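Long-range contact in thioredoxin-like protein (Klebsiella pneumoniae subsp. pneumoniae MGH 78578, PDB 3TY1), which is of unknown function but probably binds carbohydrate, as a putative aldose 1-epimerase relative with the galactose mutarotase-like supersandwich fold: residues 288-301 and 312-324. Numbering follows the deposited sequence.
Sequences IQFDTRQLPVLTLW and VTGIEPGTSYAYP. With SO4 (sulfate ion), chain K.
Pro317 sets CB over the centre of one face of the Phe290 ring, 3.5 Å from the centroid and 3° off the normal, a CH-pi contact. Phe290 CG lies between its backbone N and carbonyl carbon (chi1 64°), which carries the ring across from strand 285-291 to the proline. Tyr321 receives Val297 CG2 over one face, toward the rim, while Leu298 O and Thr299 OG1 lie at its edge, in plane; its hydroxyl is hydrogen-bonded to Ile263 O. Val312 CG1 meets the Trp301 indole obliquely, 3.6 Å from CH2; separately, Glu316 OE2 comes within 3.2 Å of the methylene Trp301 CB. Beside the contact, Arg293 has sulfate O1 over one guanidinium face and grips Asp291 side-on with NE and NH2; the sulfate is probably from the crystallisation liquor.

Strands 297-304 and 311-318 form an antiparallel hairpin, with hydrogen-bonded pairs Val297-Gly318, Thr299-Glu316 and Trp301-Gly314. Trp301 O takes two donors, Gly314 N in the carbonyl plane at 2.8 Å and Thr313 OG1 above it; Tyr249 OH also bonds this threonine hydroxyl. One water bridges Thr299 OG1, Glu316 O (2.6 Å) and Ser320 O; a second joins Thr299 OG1 to Ala322 N.

Apolar packing of Leu298, Ile315 and Pro317 with Ile288 and Phe290 thus joins two sheets of the supersandwich, while directional backbone bonds set the hairpin register and water ties the returning 319-322 chain to it.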
ATOM      1  N   ILE A 288     -10.425  11.414  31.790  1.00 28.52           N
ATOM      2  CA  ILE A 288     -11.241  11.426  30.601  1.00 29.99           C
ATOM      3  C   ILE A 288     -12.676  11.461  31.040  1.00 31.96           C
ATOM      4  O   ILE A 288     -13.137  10.578  31.795  1.00 32.32           O
ATOM      5  CB  ILE A 288     -11.027  10.164  29.681  1.00 29.86           C
ATOM      6  CG1 ILE A 288      -9.559   9.936  29.371  1.00 30.39           C
ATOM      7  CG2 ILE A 288     -11.773  10.280  28.354  1.00 29.15           C
ATOM      8  CD1 ILE A 288      -9.287   8.618  28.594  1.00 29.10           C
ATOM      9  N   GLN A 289     -13.390  12.473  30.587  1.00 31.28           N
ATOM     10  CA  GLN A 289     -14.828  12.548  30.758  1.00 31.55           C
ATOM     11  C   GLN A 289     -15.487  12.087  29.491  1.00 33.90           C
ATOM     12  O   GLN A 289     -15.101  12.509  28.416  1.00 35.20           O
ATOM     13  CB  GLN A 289     -15.291  13.974  31.059  1.00 30.72           C
ATOM     14  CG  GLN A 289     -16.833  14.177  31.112  1.00 35.14           C
ATOM     15  CD  GLN A 289     -17.238  15.644  31.316  1.00 36.10           C
ATOM     16  OE1 GLN A 289     -16.409  16.482  31.661  1.00 40.00           O
ATOM     17  NE2 GLN A 289     -18.492  15.950  31.046  1.00 36.67           N
ATOM     18  N   PHE A 290     -16.520  11.261  29.617  1.00 33.20           N
ATOM     19  CA  PHE A 290     -17.292  10.814  28.454  1.00 32.82           C
ATOM     20  C   PHE A 290     -18.743  10.622  28.828  1.00 35.60           C
ATOM     21  O   PHE A 290     -19.091  10.618  30.009  1.00 37.56           O
ATOM     22  CB  PHE A 290     -16.676   9.574  27.755  1.00 32.70           C
ATOM     23  CG  PHE A 290     -16.634   8.326  28.580  1.00 36.23           C
ATOM     24  CD1 PHE A 290     -15.613   8.119  29.484  1.00 36.58           C
ATOM     25  CD2 PHE A 290     -17.619   7.343  28.445  1.00 40.66           C
ATOM     26  CE1 PHE A 290     -15.568   6.966  30.276  1.00 37.30           C
ATOM     27  CE2 PHE A 290     -17.559   6.169  29.202  1.00 35.55           C
ATOM     28  CZ  PHE A 290     -16.525   5.983  30.107  1.00 38.72           C
ATOM     29  N   ASP A 291     -19.574  10.548  27.802  1.00 37.00           N
ATOM     30  CA  ASP A 291     -21.021  10.458  27.894  1.00 37.60           C
ATOM     31  C   ASP A 291     -21.433   8.996  27.680  1.00 39.85           C
ATOM     32  O   ASP A 291     -21.249   8.449  26.571  1.00 35.68           O
ATOM     33  CB  ASP A 291     -21.612  11.365  26.807  1.00 39.08           C
ATOM     34  CG  ASP A 291     -23.122  11.549  26.914  1.00 37.19           C
ATOM     35  OD1 ASP A 291     -23.890  10.548  26.986  1.00 42.27           O
ATOM     36  OD2 ASP A 291     -23.557  12.723  26.947  1.00 42.48           O
ATOM     37  N   THR A 292     -22.030   8.373  28.706  1.00 37.20           N
ATOM     38  CA  THR A 292     -22.390   6.951  28.623  1.00 39.96           C
ATOM     39  C   THR A 292     -23.570   6.614  27.682  1.00 42.22           C
ATOM     40  O   THR A 292     -23.823   5.445  27.420  1.00 43.05           O
ATOM     41  CB  THR A 292     -22.639   6.326  30.012  1.00 40.42           C
ATOM     42  OG1 THR A 292     -23.673   7.050  30.652  1.00 39.46           O
ATOM     43  CG2 THR A 292     -21.358   6.374  30.884  1.00 42.38           C
ATOM     44  N   ARG A 293     -24.263   7.614  27.155  1.00 39.50           N
ATOM     45  CA  ARG A 293     -25.226   7.383  26.063  1.00 41.43           C
ATOM     46  C   ARG A 293     -24.551   7.193  24.715  1.00 42.70           C
ATOM     47  O   ARG A 293     -25.098   6.554  23.830  1.00 42.10           O
ATOM     48  CB  ARG A 293     -26.185   8.552  25.926  1.00 42.49           C
ATOM     49  CG  ARG A 293     -27.075   8.749  27.131  1.00 45.54           C
ATOM     50  CD  ARG A 293     -27.785  10.081  27.056  1.00 43.96           C
ATOM     51  NE  ARG A 293     -26.833  11.186  27.082  1.00 45.19           N
ATOM     52  CZ  ARG A 293     -27.173  12.476  26.985  1.00 53.41           C
ATOM     53  NH1 ARG A 293     -28.447  12.847  26.884  1.00 52.26           N
ATOM     54  NH2 ARG A 293     -26.236  13.405  27.014  1.00 47.55           N
ATOM     55  N   GLN A 294     -23.363   7.783  24.559  1.00 39.42           N
ATOM     56  CA  GLN A 294     -22.590   7.716  23.341  1.00 40.12           C
ATOM     57  C   GLN A 294     -21.581   6.566  23.390  1.00 38.18           C
ATOM     58  O   GLN A 294     -21.386   5.878  22.399  1.00 38.92           O
ATOM     59  CB  GLN A 294     -21.804   9.035  23.162  1.00 37.35           C
ATOM     60  CG  GLN A 294     -22.684  10.311  23.160  1.00 39.23           C
ATOM     61  CD  GLN A 294     -21.873  11.615  23.141  1.00 34.85           C
ATOM     62  OE1 GLN A 294     -20.683  11.645  23.456  1.00 33.97           O
ATOM     63  NE2 GLN A 294     -22.528  12.694  22.761  1.00 31.86           N
ATOM     64  N   LEU A 295     -20.943   6.397  24.545  1.00 36.15           N
ATOM     65  CA  LEU A 295     -19.884   5.414  24.759  1.00 38.24           C
ATOM     66  C   LEU A 295     -20.267   4.641  26.047  1.00 35.95           C
ATOM     67  O   LEU A 295     -19.784   4.936  27.139  1.00 40.07           O
ATOM     68  CB  LEU A 295     -18.514   6.118  24.829  1.00 37.14           C
ATOM     69  CG  LEU A 295     -18.055   6.871  23.588  1.00 36.18           C
ATOM     70  CD1 LEU A 295     -16.798   7.724  23.904  1.00 30.89           C
ATOM     71  CD2 LEU A 295     -17.774   5.921  22.352  1.00 32.03           C
ATOM     72  N   PRO A 296     -21.170   3.664  25.921  1.00 39.04           N
ATOM     73  CA  PRO A 296     -21.675   3.002  27.135  1.00 41.25           C
ATOM     74  C   PRO A 296     -20.762   2.099  27.922  1.00 40.63           C
ATOM     75  O   PRO A 296     -21.082   1.821  29.088  1.00 39.75           O
ATOM     76  CB  PRO A 296     -22.917   2.222  26.634  1.00 44.85           C
ATOM     77  CG  PRO A 296     -23.091   2.592  25.228  1.00 46.73           C
ATOM     78  CD  PRO A 296     -21.792   3.091  24.725  1.00 43.62           C
ATOM     79  N   VAL A 297     -19.658   1.633  27.328  1.00 38.58           N
ATOM     80  CA  VAL A 297     -18.751   0.691  27.965  1.00 38.54           C
ATOM     81  C   VAL A 297     -17.353   1.247  28.064  1.00 37.41           C
ATOM     82  O   VAL A 297     -17.043   2.261  27.441  1.00 35.75           O
ATOM     83  CB  VAL A 297     -18.755  -0.700  27.272  1.00 39.09           C
ATOM     84  CG1 VAL A 297     -20.193  -1.309  27.394  1.00 34.43           C
ATOM     85  CG2 VAL A 297     -18.257  -0.641  25.830  1.00 41.36           C
ATOM     86  N   LEU A 298     -16.552   0.604  28.904  1.00 37.36           N
ATOM     87  CA  LEU A 298     -15.179   1.035  29.160  1.00 36.67           C
ATOM     88  C   LEU A 298     -14.242  -0.162  29.223  1.00 35.84           C
ATOM     89  O   LEU A 298     -14.549  -1.165  29.855  1.00 37.94           O
ATOM     90  CB  LEU A 298     -15.132   1.829  30.466  1.00 37.62           C
ATOM     91  CG  LEU A 298     -13.800   2.425  30.938  1.00 38.39           C
ATOM     92  CD1 LEU A 298     -13.332   3.455  29.954  1.00 30.28           C
ATOM     93  CD2 LEU A 298     -14.036   3.093  32.308  1.00 36.34           C
ATOM     94  N   THR A 299     -13.098  -0.046  28.564  1.00 32.71           N
ATOM     95  CA  THR A 299     -12.051  -1.071  28.610  1.00 35.02           C
ATOM     96  C   THR A 299     -10.831  -0.482  29.279  1.00 35.85           C
ATOM     97  O   THR A 299     -10.442   0.670  28.990  1.00 32.92           O
ATOM     98  CB  THR A 299     -11.681  -1.549  27.174  1.00 34.43           C
ATOM     99  OG1 THR A 299     -12.826  -2.141  26.562  1.00 39.78           O
ATOM    100  CG2 THR A 299     -10.500  -2.560  27.181  1.00 35.53           C
ATOM    101  N   LEU A 300     -10.237  -1.268  30.169  1.00 34.74           N
ATOM    102  CA  LEU A 300      -9.013  -0.914  30.872  1.00 34.45           C
ATOM    103  C   LEU A 300      -7.947  -1.877  30.346  1.00 34.50           C
ATOM    104  O   LEU A 300      -8.065  -3.087  30.517  1.00 33.01           O
ATOM    105  CB  LEU A 300      -9.220  -1.113  32.379  1.00 34.00           C
ATOM    106  CG  LEU A 300      -8.005  -0.897  33.298  1.00 39.27           C
ATOM    107  CD1 LEU A 300      -7.407   0.527  33.173  1.00 32.66           C
ATOM    108  CD2 LEU A 300      -8.348  -1.226  34.752  1.00 32.58           C
ATOM    109  N   TRP A 301      -6.916  -1.334  29.702  1.00 32.13           N
ATOM    110  CA  TRP A 301      -5.834  -2.107  29.125  1.00 32.99           C
ATOM    111  C   TRP A 301      -4.631  -1.835  30.021  1.00 31.26           C
ATOM    112  O   TRP A 301      -4.192  -0.707  30.094  1.00 30.84           O
ATOM    113  CB  TRP A 301      -5.592  -1.641  27.655  1.00 28.97           C
ATOM    114  CG  TRP A 301      -4.397  -2.190  26.984  1.00 32.57           C
ATOM    115  CD1 TRP A 301      -3.996  -3.495  26.957  1.00 32.39           C
ATOM    116  CD2 TRP A 301      -3.432  -1.454  26.213  1.00 28.05           C
ATOM    117  NE1 TRP A 301      -2.837  -3.614  26.222  1.00 30.98           N
ATOM    118  CE2 TRP A 301      -2.489  -2.388  25.728  1.00 32.95           C
ATOM    119  CE3 TRP A 301      -3.300  -0.103  25.846  1.00 32.32           C
ATOM    120  CZ2 TRP A 301      -1.377  -2.002  24.952  1.00 29.69           C
ATOM    121  CZ3 TRP A 301      -2.228   0.275  25.029  1.00 27.06           C
ATOM    122  CH2 TRP A 301      -1.278  -0.685  24.600  1.00 26.30           C
ATOM    123  N   VAL A 312       2.432   0.923  29.431  1.00 26.26           N
ATOM    124  CA  VAL A 312       1.365   1.816  29.083  1.00 27.86           C
ATOM    125  C   VAL A 312       0.019   1.259  29.547  1.00 30.06           C
ATOM    126  O   VAL A 312      -0.146   0.044  29.713  1.00 28.93           O
ATOM    127  CB  VAL A 312       1.367   2.029  27.507  1.00 28.32           C
ATOM    128  CG1 VAL A 312       1.289   0.700  26.783  1.00 24.82           C
ATOM    129  CG2 VAL A 312       0.289   3.005  27.045  1.00 27.43           C
ATOM    130  N   THR A 313      -0.923   2.163  29.786  1.00 29.08           N
ATOM    131  CA  THR A 313      -2.283   1.764  30.068  1.00 29.67           C
ATOM    132  C   THR A 313      -3.231   2.478  29.133  1.00 28.53           C
ATOM    133  O   THR A 313      -3.045   3.655  28.773  1.00 29.06           O
ATOM    134  CB  THR A 313      -2.688   2.028  31.572  1.00 30.39           C
ATOM    135  OG1 THR A 313      -4.004   1.485  31.829  1.00 30.90           O
ATOM    136  CG2 THR A 313      -2.686   3.505  31.885  1.00 29.23           C
ATOM    137  N   GLY A 314      -4.259   1.756  28.727  1.00 30.34           N
ATOM    138  CA  GLY A 314      -5.330   2.318  27.897  1.00 29.27           C
ATOM    139  C   GLY A 314      -6.549   2.504  28.730  1.00 31.56           C
ATOM    140  O   GLY A 314      -6.949   1.559  29.462  1.00 34.04           O
ATOM    141  N   ILE A 315      -7.149   3.694  28.660  1.00 30.32           N
ATOM    142  CA  ILE A 315      -8.494   3.960  29.252  1.00 30.63           C
ATOM    143  C   ILE A 315      -9.339   4.149  28.018  1.00 32.18           C
ATOM    144  O   ILE A 315      -9.163   5.133  27.307  1.00 34.87           O
ATOM    145  CB  ILE A 315      -8.520   5.214  30.107  1.00 31.35           C
ATOM    146  CG1 ILE A 315      -7.538   5.078  31.276  1.00 36.95           C
ATOM    147  CG2 ILE A 315      -9.940   5.448  30.636  1.00 31.26           C
ATOM    148  CD1 ILE A 315      -7.478   6.339  32.185  1.00 39.31           C
ATOM    149  N   GLU A 316     -10.191   3.182  27.710  1.00 31.01           N
ATOM    150  CA  GLU A 316     -10.798   3.081  26.384  1.00 29.24           C
ATOM    151  C   GLU A 316     -12.305   3.069  26.372  1.00 32.66           C
ATOM    152  O   GLU A 316     -12.945   1.989  26.330  1.00 32.53           O
ATOM    153  CB  GLU A 316     -10.248   1.817  25.699  1.00 31.42           C
ATOM    154  CG  GLU A 316      -8.736   1.608  25.843  1.00 30.85           C
ATOM    155  CD  GLU A 316      -8.237   0.362  25.188  1.00 37.57           C
ATOM    156  OE1 GLU A 316      -9.028  -0.347  24.520  1.00 39.92           O
ATOM    157  OE2 GLU A 316      -7.026   0.085  25.362  1.00 35.91           O
ATOM    158  N   PRO A 317     -12.897   4.251  26.425  1.00 32.00           N
ATOM    159  CA  PRO A 317     -14.351   4.288  26.368  1.00 33.97           C
ATOM    160  C   PRO A 317     -14.805   3.925  24.968  1.00 33.35           C
ATOM    161  O   PRO A 317     -14.149   4.288  23.990  1.00 33.60           O
ATOM    162  CB  PRO A 317     -14.702   5.725  26.738  1.00 32.71           C
ATOM    163  CG  PRO A 317     -13.452   6.476  26.697  1.00 33.42           C
ATOM    164  CD  PRO A 317     -12.309   5.555  26.730  1.00 31.16           C
ATOM    165  N   GLY A 318     -15.880   3.167  24.879  1.00 33.11           N
ATOM    166  CA  GLY A 318     -16.341   2.722  23.602  1.00 32.70           C
ATOM    167  C   GLY A 318     -17.787   2.337  23.540  1.00 36.15           C
ATOM    168  O   GLY A 318     -18.488   2.301  24.578  1.00 39.09           O
ATOM    169  N   THR A 319     -18.240   2.086  22.311  1.00 37.55           N
ATOM    170  CA  THR A 319     -19.534   1.441  22.085  1.00 37.85           C
ATOM    171  C   THR A 319     -19.383  -0.082  22.250  1.00 39.88           C
ATOM    172  O   THR A 319     -20.354  -0.798  22.518  1.00 40.16           O
ATOM    173  CB  THR A 319     -20.134   1.752  20.688  1.00 38.41           C
ATOM    174  OG1 THR A 319     -19.245   1.282  19.678  1.00 35.42           O
ATOM    175  CG2 THR A 319     -20.400   3.244  20.503  1.00 35.45           C
ATOM    176  N   SER A 320     -18.153  -0.561  22.096  1.00 38.06           N
ATOM    177  CA  SER A 320     -17.809  -1.980  22.160  1.00 39.00           C
ATOM    178  C   SER A 320     -16.612  -2.229  23.061  1.00 37.44           C
ATOM    179  O   SER A 320     -15.811  -1.323  23.380  1.00 36.67           O
ATOM    180  CB  SER A 320     -17.474  -2.525  20.749  1.00 38.83           C
ATOM    181  OG  SER A 320     -18.578  -3.104  20.099  1.00 41.96           O
ATOM    182  N   TYR A 321     -16.523  -3.484  23.489  1.00 37.76           N
ATOM    183  CA  TYR A 321     -15.318  -4.022  24.085  1.00 36.30           C
ATOM    184  C   TYR A 321     -14.439  -4.464  22.917  1.00 38.38           C
ATOM    185  O   TYR A 321     -14.850  -4.425  21.756  1.00 39.13           O
ATOM    186  CB  TYR A 321     -15.618  -5.184  25.054  1.00 37.91           C
ATOM    187  CG  TYR A 321     -16.404  -4.745  26.262  1.00 38.18           C
ATOM    188  CD1 TYR A 321     -15.888  -3.792  27.162  1.00 38.35           C
ATOM    189  CD2 TYR A 321     -17.662  -5.269  26.528  1.00 44.39           C
ATOM    190  CE1 TYR A 321     -16.636  -3.407  28.311  1.00 41.45           C
ATOM    191  CE2 TYR A 321     -18.399  -4.875  27.638  1.00 44.56           C
ATOM    192  CZ  TYR A 321     -17.891  -3.944  28.528  1.00 43.46           C
ATOM    193  OH  TYR A 321     -18.646  -3.556  29.635  1.00 43.02           O
ATOM    194  N   ALA A 322     -13.215  -4.874  23.238  1.00 35.83           N
ATOM    195  CA  ALA A 322     -12.216  -5.170  22.228  1.00 35.77           C
ATOM    196  C   ALA A 322     -12.277  -6.568  21.612  1.00 36.71           C
ATOM    197  O   ALA A 322     -11.375  -6.948  20.832  1.00 33.86           O
ATOM    198  CB  ALA A 322     -10.787  -4.880  22.812  1.00 32.86           C
ATOM    199  N   TYR A 323     -13.305  -7.345  21.955  1.00 37.76           N
ATOM    200  CA  TYR A 323     -13.535  -8.620  21.282  1.00 36.65           C
ATOM    201  C   TYR A 323     -13.787  -8.381  19.797  1.00 35.97           C
ATOM    202  O   TYR A 323     -14.113  -7.274  19.418  1.00 37.42           O
ATOM    203  CB  TYR A 323     -14.724  -9.381  21.866  1.00 37.69           C
ATOM    204  CG  TYR A 323     -14.576  -9.751  23.316  1.00 37.33           C
ATOM    205  CD1 TYR A 323     -13.684 -10.730  23.708  1.00 37.00           C
ATOM    206  CD2 TYR A 323     -15.333  -9.108  24.307  1.00 46.23           C
ATOM    207  CE1 TYR A 323     -13.545 -11.076  25.051  1.00 41.48           C
ATOM    208  CE2 TYR A 323     -15.202  -9.444  25.652  1.00 43.89           C
ATOM    209  CZ  TYR A 323     -14.298 -10.424  26.011  1.00 41.61           C
ATOM    210  OH  TYR A 323     -14.131 -10.771  27.322  1.00 42.60           O
ATOM    211  N   PRO A 324     -13.605  -9.416  18.944  1.00 37.16           N
ATOM    212  CA  PRO A 324     -13.858  -9.262  17.518  1.00 37.10           C
ATOM    213  C   PRO A 324     -15.314  -8.945  17.196  1.00 38.37           C
ATOM    214  O   PRO A 324     -16.196  -9.174  18.016  1.00 40.23           O
ATOM    215  CB  PRO A 324     -13.454 -10.618  16.924  1.00 39.15           C
ATOM    216  CG  PRO A 324     -12.587 -11.246  17.919  1.00 42.00           C
ATOM    217  CD  PRO A 324     -13.056 -10.746  19.254  1.00 39.67           C
TER
HETATM  218  S   SO4 K 511     -26.386  12.524  22.489  1.00 88.22           S
HETATM  219  O1  SO4 K 511     -26.302  11.417  23.461  1.00 60.60           O
HETATM  220  O2  SO4 K 511     -27.622  12.376  21.694  1.00 68.67           O
HETATM  221  O3  SO4 K 511     -26.424  13.820  23.208  1.00 70.30           O
HETATM  222  O4  SO4 K 511     -25.245  12.515  21.541  1.00 53.37           O
HETATM  223  O   HOH W   1     -12.243  -4.804  25.918  1.00 34.56           O
HETATM  224  O   HOH W   2     -14.246  -0.160  25.534  1.00 37.26           O